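Local coordinates for protein UDP-N-Acetylglucosamine 2-Epimerase (Thermus thermophilus, PDB 1V4V) that probably interconverts UDP-N-acetylglucosamine and UDP-N-acetylmannosamine by epimerisation at C2 of the sugar, as a two-domain homodimer of the GT-B type, at residues Asp148-Pro153 / Glu164-Glu169; Leu156-Leu161 / Glu169-Thr174. All coordinates share one frame; numbering follows the deposited sequence.

Contact 1: Asp148-Pro153 / Glu164-Glu169; sequences DLDFAP and EGKREE
D150 and K166 form the close-packed part of this contact, their side chains crossing at about a right angle. The nearest approach is made by carbon: K166 CE lies 3.0 Å from D150 OD1, whereas K166 NZ is 3.8 Å from the same oxygen, a long salt bridge. Bends at chi2 (-61°) and chi3 (-69°) kink the lysine and lay its methylenes beside the carboxylate, with the ammonium passing it by. That ammonium is instead hydrogen-bonded to the backbone carbonyls D144 O and T147 O, while D150 OD2 has a weak bond to T147 OG1. Because D150 OD2 also lies near the carboxylate of D144, the lysine's charge probably eases the closeness of the two acids. A methionine in place of K166 would probably leave the D144 and T147 carbonyls without this donor and D150 and D144 without this positive charge beside them.

L149, itself buried, meets the other segment loosely, through CD1 standing 4.3 Å from E169 O. On the solvent side a water joins D148 to R167, 3.1 Å from D148 O and 3.3 Å from R167 NH2, and it lies in the guanidinium plane at its edge. R167 also touches G128 of the second subunit. The acidic groups of D148 and E169, with OD1 and OE1 5.3 Å apart, are both salt-bridged to R364.

Helix 155-162 closes with a Schellman motif in which G165, at positive phi, is the C-prime residue; the chain then turns back past strand 149-152 toward strand 171-173. L161 of that helix packs against both D150 and K166. Within the sheet, backbone bonds tie D150 to G170 and L172 and L149 to H120, and helix 353-364 lies against L149 and E169.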
loop_
_atom_site.group_PDB
_atom_site.type_symbol
_atom_site.label_atom_id
_atom_site.label_comp_id
_atom_site.label_asym_id
_atom_site.label_seq_id
_atom_site.Cartn_x
_atom_site.Cartn_y
_atom_site.Cartn_z
ATOM N N ASP A 148 1.937 10.753 0.503
ATOM C CA ASP A 148 1.472 12.099 0.194
ATOM C C ASP A 148 2.251 12.608 -1.012
ATOM O O ASP A 148 1.695 13.247 -1.904
ATOM C CB ASP A 148 1.719 13.024 1.386
ATOM C CG ASP A 148 1.426 14.478 1.065
ATOM O OD1 ASP A 148 0.259 14.800 0.731
ATOM O OD2 ASP A 148 2.371 15.294 1.141
ATOM N N LEU A 149 3.548 12.317 -1.034
ATOM C CA LEU A 149 4.404 12.740 -2.132
ATOM C C LEU A 149 5.371 11.624 -2.511
ATOM O O LEU A 149 6.089 11.095 -1.660
ATOM C CB LEU A 149 5.188 13.998 -1.734
ATOM C CG LEU A 149 6.060 14.671 -2.800
ATOM C CD1 LEU A 149 5.254 14.894 -4.073
ATOM C CD2 LEU A 149 6.589 16.000 -2.252
ATOM N N ASP A 150 5.361 11.253 -3.786
ATOM C CA ASP A 150 6.256 10.219 -4.297
ATOM C C ASP A 150 7.370 10.904 -5.065
ATOM O O ASP A 150 7.107 11.739 -5.934
ATOM C CB ASP A 150 5.515 9.276 -5.245
ATOM C CG ASP A 150 4.771 8.182 -4.514
ATOM O OD1 ASP A 150 3.640 7.865 -4.924
ATOM O OD2 ASP A 150 5.323 7.633 -3.538
ATOM N N PHE A 151 8.611 10.555 -4.737
ATOM C CA PHE A 151 9.771 11.118 -5.411
ATOM C C PHE A 151 10.280 10.041 -6.365
ATOM O O PHE A 151 10.985 9.120 -5.958
ATOM C CB PHE A 151 10.831 11.486 -4.375
ATOM C CG PHE A 151 10.354 12.490 -3.359
ATOM C CD1 PHE A 151 10.308 13.846 -3.671
ATOM C CD2 PHE A 151 9.929 12.078 -2.098
ATOM C CE1 PHE A 151 9.847 14.783 -2.739
ATOM C CE2 PHE A 151 9.465 13.001 -1.160
ATOM C CZ PHE A 151 9.426 14.358 -1.481
ATOM N N ALA A 152 9.886 10.154 -7.631
ATOM C CA ALA A 152 10.265 9.186 -8.654
ATOM C C ALA A 152 11.632 9.485 -9.253
ATOM O O ALA A 152 11.920 10.616 -9.626
ATOM C CB ALA A 152 9.216 9.160 -9.750
ATOM N N PRO A 153 12.489 8.462 -9.360
ATOM C CA PRO A 153 13.825 8.672 -9.925
ATOM C C PRO A 153 13.819 8.919 -11.433
ATOM O O PRO A 153 14.686 9.612 -11.956
ATOM C CB PRO A 153 14.556 7.385 -9.552
ATOM C CG PRO A 153 13.450 6.357 -9.615
ATOM C CD PRO A 153 12.317 7.069 -8.907
ATOM N N GLU A 164 -1.102 3.427 -11.098
ATOM C CA GLU A 164 -1.649 2.874 -9.864
ATOM C C GLU A 164 -2.624 3.826 -9.178
ATOM O O GLU A 164 -2.970 3.641 -8.009
ATOM C CB GLU A 164 -0.515 2.501 -8.901
ATOM C CG GLU A 164 0.332 1.341 -9.385
ATOM C CD GLU A 164 1.447 0.964 -8.423
ATOM O OE1 GLU A 164 2.172 -0.004 -8.725
ATOM O OE2 GLU A 164 1.604 1.629 -7.373
ATOM N N GLY A 165 -3.059 4.852 -9.902
ATOM C CA GLY A 165 -4.007 5.794 -9.335
ATOM C C GLY A 165 -3.419 7.009 -8.644
ATOM O O GLY A 165 -4.158 7.829 -8.102
ATOM N N LYS A 166 -2.096 7.129 -8.647
ATOM C CA LYS A 166 -1.454 8.275 -8.018
ATOM C C LYS A 166 -1.696 9.486 -8.910
ATOM O O LYS A 166 -1.640 9.385 -10.131
ATOM C CB LYS A 166 0.050 8.031 -7.856
ATOM C CG LYS A 166 0.398 6.796 -7.030
ATOM C CD LYS A 166 -0.130 6.891 -5.602
ATOM C CE LYS A 166 0.602 7.956 -4.805
ATOM N NZ LYS A 166 0.106 8.038 -3.408
ATOM N N ARG A 167 -1.974 10.628 -8.294
ATOM C CA ARG A 167 -2.237 11.856 -9.032
ATOM C C ARG A 167 -0.951 12.610 -9.354
ATOM O O ARG A 167 0.041 12.501 -8.633
ATOM C CB ARG A 167 -3.171 12.753 -8.218
ATOM C CG ARG A 167 -4.529 12.129 -7.948
ATOM C CD ARG A 167 -5.264 12.862 -6.841
ATOM N NE ARG A 167 -4.517 12.823 -5.587
ATOM C CZ ARG A 167 -5.009 13.201 -4.412
ATOM N NH1 ARG A 167 -6.256 13.649 -4.326
ATOM N NH2 ARG A 167 -4.256 13.131 -3.321
ATOM N N GLU A 168 -0.989 13.380 -10.438
ATOM C CA GLU A 168 0.151 14.175 -10.887
ATOM C C GLU A 168 0.772 15.036 -9.793
ATOM O O GLU A 168 1.986 15.014 -9.589
ATOM C CB GLU A 168 -0.272 15.081 -12.047
ATOM C CG GLU A 168 -0.304 14.401 -13.401
ATOM C CD GLU A 168 1.064 14.345 -14.054
ATOM O OE1 GLU A 168 1.189 13.697 -15.115
ATOM O OE2 GLU A 168 2.012 14.955 -13.512
ATOM N N GLU A 169 -0.062 15.797 -9.093
ATOM C CA GLU A 169 0.415 16.688 -8.042
ATOM C C GLU A 169 1.138 15.940 -6.928
ATOM O O GLU A 169 1.920 16.525 -6.184
ATOM C CB GLU A 169 -0.759 17.483 -7.457
ATOM C CG GLU A 169 -1.580 16.724 -6.428
ATOM C CD GLU A 169 -1.158 17.043 -5.006
ATOM O OE1 GLU A 169 -1.476 16.248 -4.095
ATOM O OE2 GLU A 169 -0.518 18.097 -4.798
HETATM O O HOH W 1 -1.127 12.244 -2.772
#

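Contact 2: Leu156-Leu161 / Glu169-Thr174; sequences LAKANL and EGILVT
K158 lies across I171 and V173 where helix 155-162 packs on strand 171-173, the helix-to-second-strand half of a beta-alpha-beta crossover in the Rossmann-like N-terminal domain. Helix and strand run nearly antiparallel, at 168°, with their axes 8.9 Å apart. The lysine is fully extended: with CG opposite the backbone N (chi1 172°) and every later torsion anti, its aliphatic stem runs as a straight rod over the branched side chains. K158 CG touches I171 CG2 at 3.7 Å, and K158 CD meets V173 CG2 at 3.8 Å, the valine crossed almost perpendicularly and the isoleucine at a slant.

I171 divides its branches between two partners. Its CG1 lies opposite the carbonyl carbon (chi1 -55°), which sends the longer branch toward L161, where I171 CD1 rests 3.7 Å from L161 CB; the CG2 methyl faces chiefly the lysine. The extended chain carries the K158 ammonium past these apolar side chains to the edge of the contact. There the ammonium forms a salt bridge with E168, and a water lies 3.0 Å from K158 NZ and 2.8 Å from I171 O.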
loop_
_atom_site.group_PDB
_atom_site.type_symbol
_atom_site.label_atom_id
_atom_site.label_comp_id
_atom_site.label_asym_id
_atom_site.label_seq_id
_atom_site.Cartn_x
_atom_site.Cartn_y
_atom_site.Cartn_z
ATOM N N LEU A 156 9.783 6.963 -16.162
ATOM C CA LEU A 156 9.162 5.645 -16.190
ATOM C C LEU A 156 8.550 5.316 -14.829
ATOM O O LEU A 156 7.446 4.766 -14.743
ATOM C CB LEU A 156 10.192 4.577 -16.560
ATOM C CG LEU A 156 9.703 3.128 -16.476
ATOM C CD1 LEU A 156 8.534 2.918 -17.432
ATOM C CD2 LEU A 156 10.844 2.185 -16.810
ATOM N N ALA A 157 9.272 5.647 -13.764
ATOM C CA ALA A 157 8.776 5.394 -12.417
ATOM C C ALA A 157 7.495 6.195 -12.204
ATOM O O ALA A 157 6.534 5.698 -11.616
ATOM C CB ALA A 157 9.830 5.782 -11.381
ATOM N N LYS A 158 7.482 7.432 -12.694
ATOM C CA LYS A 158 6.305 8.285 -12.569
ATOM C C LYS A 158 5.148 7.653 -13.333
ATOM O O LYS A 158 4.011 7.647 -12.860
ATOM C CB LYS A 158 6.582 9.683 -13.128
ATOM C CG LYS A 158 5.346 10.576 -13.199
ATOM C CD LYS A 158 5.664 11.983 -13.690
ATOM C CE LYS A 158 4.387 12.811 -13.813
ATOM N NZ LYS A 158 4.639 14.214 -14.242
ATOM N N ALA A 159 5.446 7.117 -14.513
ATOM C CA ALA A 159 4.423 6.479 -15.335
ATOM C C ALA A 159 3.813 5.288 -14.598
ATOM O O ALA A 159 2.618 5.029 -14.720
ATOM C CB ALA A 159 5.015 6.031 -16.660
ATOM N N ASN A 160 4.632 4.565 -13.836
ATOM C CA ASN A 160 4.135 3.420 -13.075
ATOM C C ASN A 160 3.184 3.889 -11.976
ATOM O O ASN A 160 2.120 3.302 -11.762
ATOM C CB ASN A 160 5.285 2.640 -12.429
ATOM C CG ASN A 160 6.115 1.872 -13.440
ATOM O OD1 ASN A 160 5.628 1.506 -14.507
ATOM N ND2 ASN A 160 7.369 1.606 -13.097
ATOM N N LEU A 161 3.568 4.957 -11.284
ATOM C CA LEU A 161 2.757 5.495 -10.201
ATOM C C LEU A 161 1.395 5.975 -10.678
ATOM O O LEU A 161 0.383 5.730 -10.022
ATOM C CB LEU A 161 3.514 6.629 -9.502
ATOM C CG LEU A 161 4.749 6.138 -8.735
ATOM C CD1 LEU A 161 5.621 7.317 -8.325
ATOM C CD2 LEU A 161 4.302 5.340 -7.518
ATOM N N GLU A 169 -0.062 15.797 -9.093
ATOM C CA GLU A 169 0.415 16.688 -8.042
ATOM C C GLU A 169 1.138 15.940 -6.928
ATOM O O GLU A 169 1.920 16.525 -6.184
ATOM C CB GLU A 169 -0.759 17.483 -7.457
ATOM C CG GLU A 169 -1.580 16.724 -6.428
ATOM C CD GLU A 169 -1.158 17.043 -5.006
ATOM O OE1 GLU A 169 -1.476 16.248 -4.095
ATOM O OE2 GLU A 169 -0.518 18.097 -4.798
ATOM N N GLY A 170 0.876 14.644 -6.820
ATOM C CA GLY A 170 1.509 13.853 -5.783
ATOM C C GLY A 170 2.793 13.168 -6.214
ATOM O O GLY A 170 3.320 12.329 -5.482
ATOM N N ILE A 171 3.295 13.511 -7.397
ATOM C CA ILE A 171 4.528 12.906 -7.901
ATOM C C ILE A 171 5.520 13.969 -8.362
ATOM O O ILE A 171 5.147 14.919 -9.048
ATOM C CB ILE A 171 4.257 11.984 -9.106
ATOM C CG1 ILE A 171 3.212 10.928 -8.738
ATOM C CG2 ILE A 171 5.558 11.319 -9.553
ATOM C CD1 ILE A 171 2.681 10.162 -9.927
ATOM N N LEU A 172 6.781 13.790 -7.981
ATOM C CA LEU A 172 7.859 14.699 -8.365
ATOM C C LEU A 172 9.003 13.846 -8.912
ATOM O O LEU A 172 9.449 12.921 -8.244
ATOM C CB LEU A 172 8.354 15.487 -7.146
ATOM C CG LEU A 172 9.528 16.451 -7.360
ATOM C CD1 LEU A 172 9.078 17.628 -8.210
ATOM C CD2 LEU A 172 10.033 16.956 -6.015
ATOM N N VAL A 173 9.458 14.131 -10.128
ATOM C CA VAL A 173 10.571 13.378 -10.711
ATOM C C VAL A 173 11.827 14.082 -10.213
ATOM O O VAL A 173 12.065 15.243 -10.535
ATOM C CB VAL A 173 10.532 13.400 -12.251
ATOM C CG1 VAL A 173 11.730 12.657 -12.811
ATOM C CG2 VAL A 173 9.249 12.750 -12.742
ATOM N N THR A 174 12.636 13.369 -9.436
ATOM C CA THR A 174 13.822 13.961 -8.833
ATOM C C THR A 174 15.178 13.493 -9.344
ATOM O O THR A 174 16.176 14.189 -9.165
ATOM C CB THR A 174 13.823 13.702 -7.321
ATOM O OG1 THR A 174 13.940 12.291 -7.092
ATOM C CG2 THR A 174 12.530 14.205 -6.685
HETATM O O HOH W 2 6.079 14.880 -11.721
#

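The two contacts, with centres about 5 Å apart, share E169 and interleave along one beta-alpha-beta unit: contact 1 joins the first strand to the returning loop, contact 2 the helix to the second strand. They meet through E168 OE2 and K158 NZ (2.8 Å) and through L149 CD1 packed on G170 O (3.5 Å). At the other end of the strand pair, A152 O and T174 N, 2.9 Å apart, probably form a hydrogen bond just past the end of strand 171-173, continuing its pairing with strand 149-152. Contact 1 gathers near the start of strand 149-152, so it probably lies away from the substrate cleft, which in GT-B enzymes lies between the two domains at the C-terminal ends of the strands.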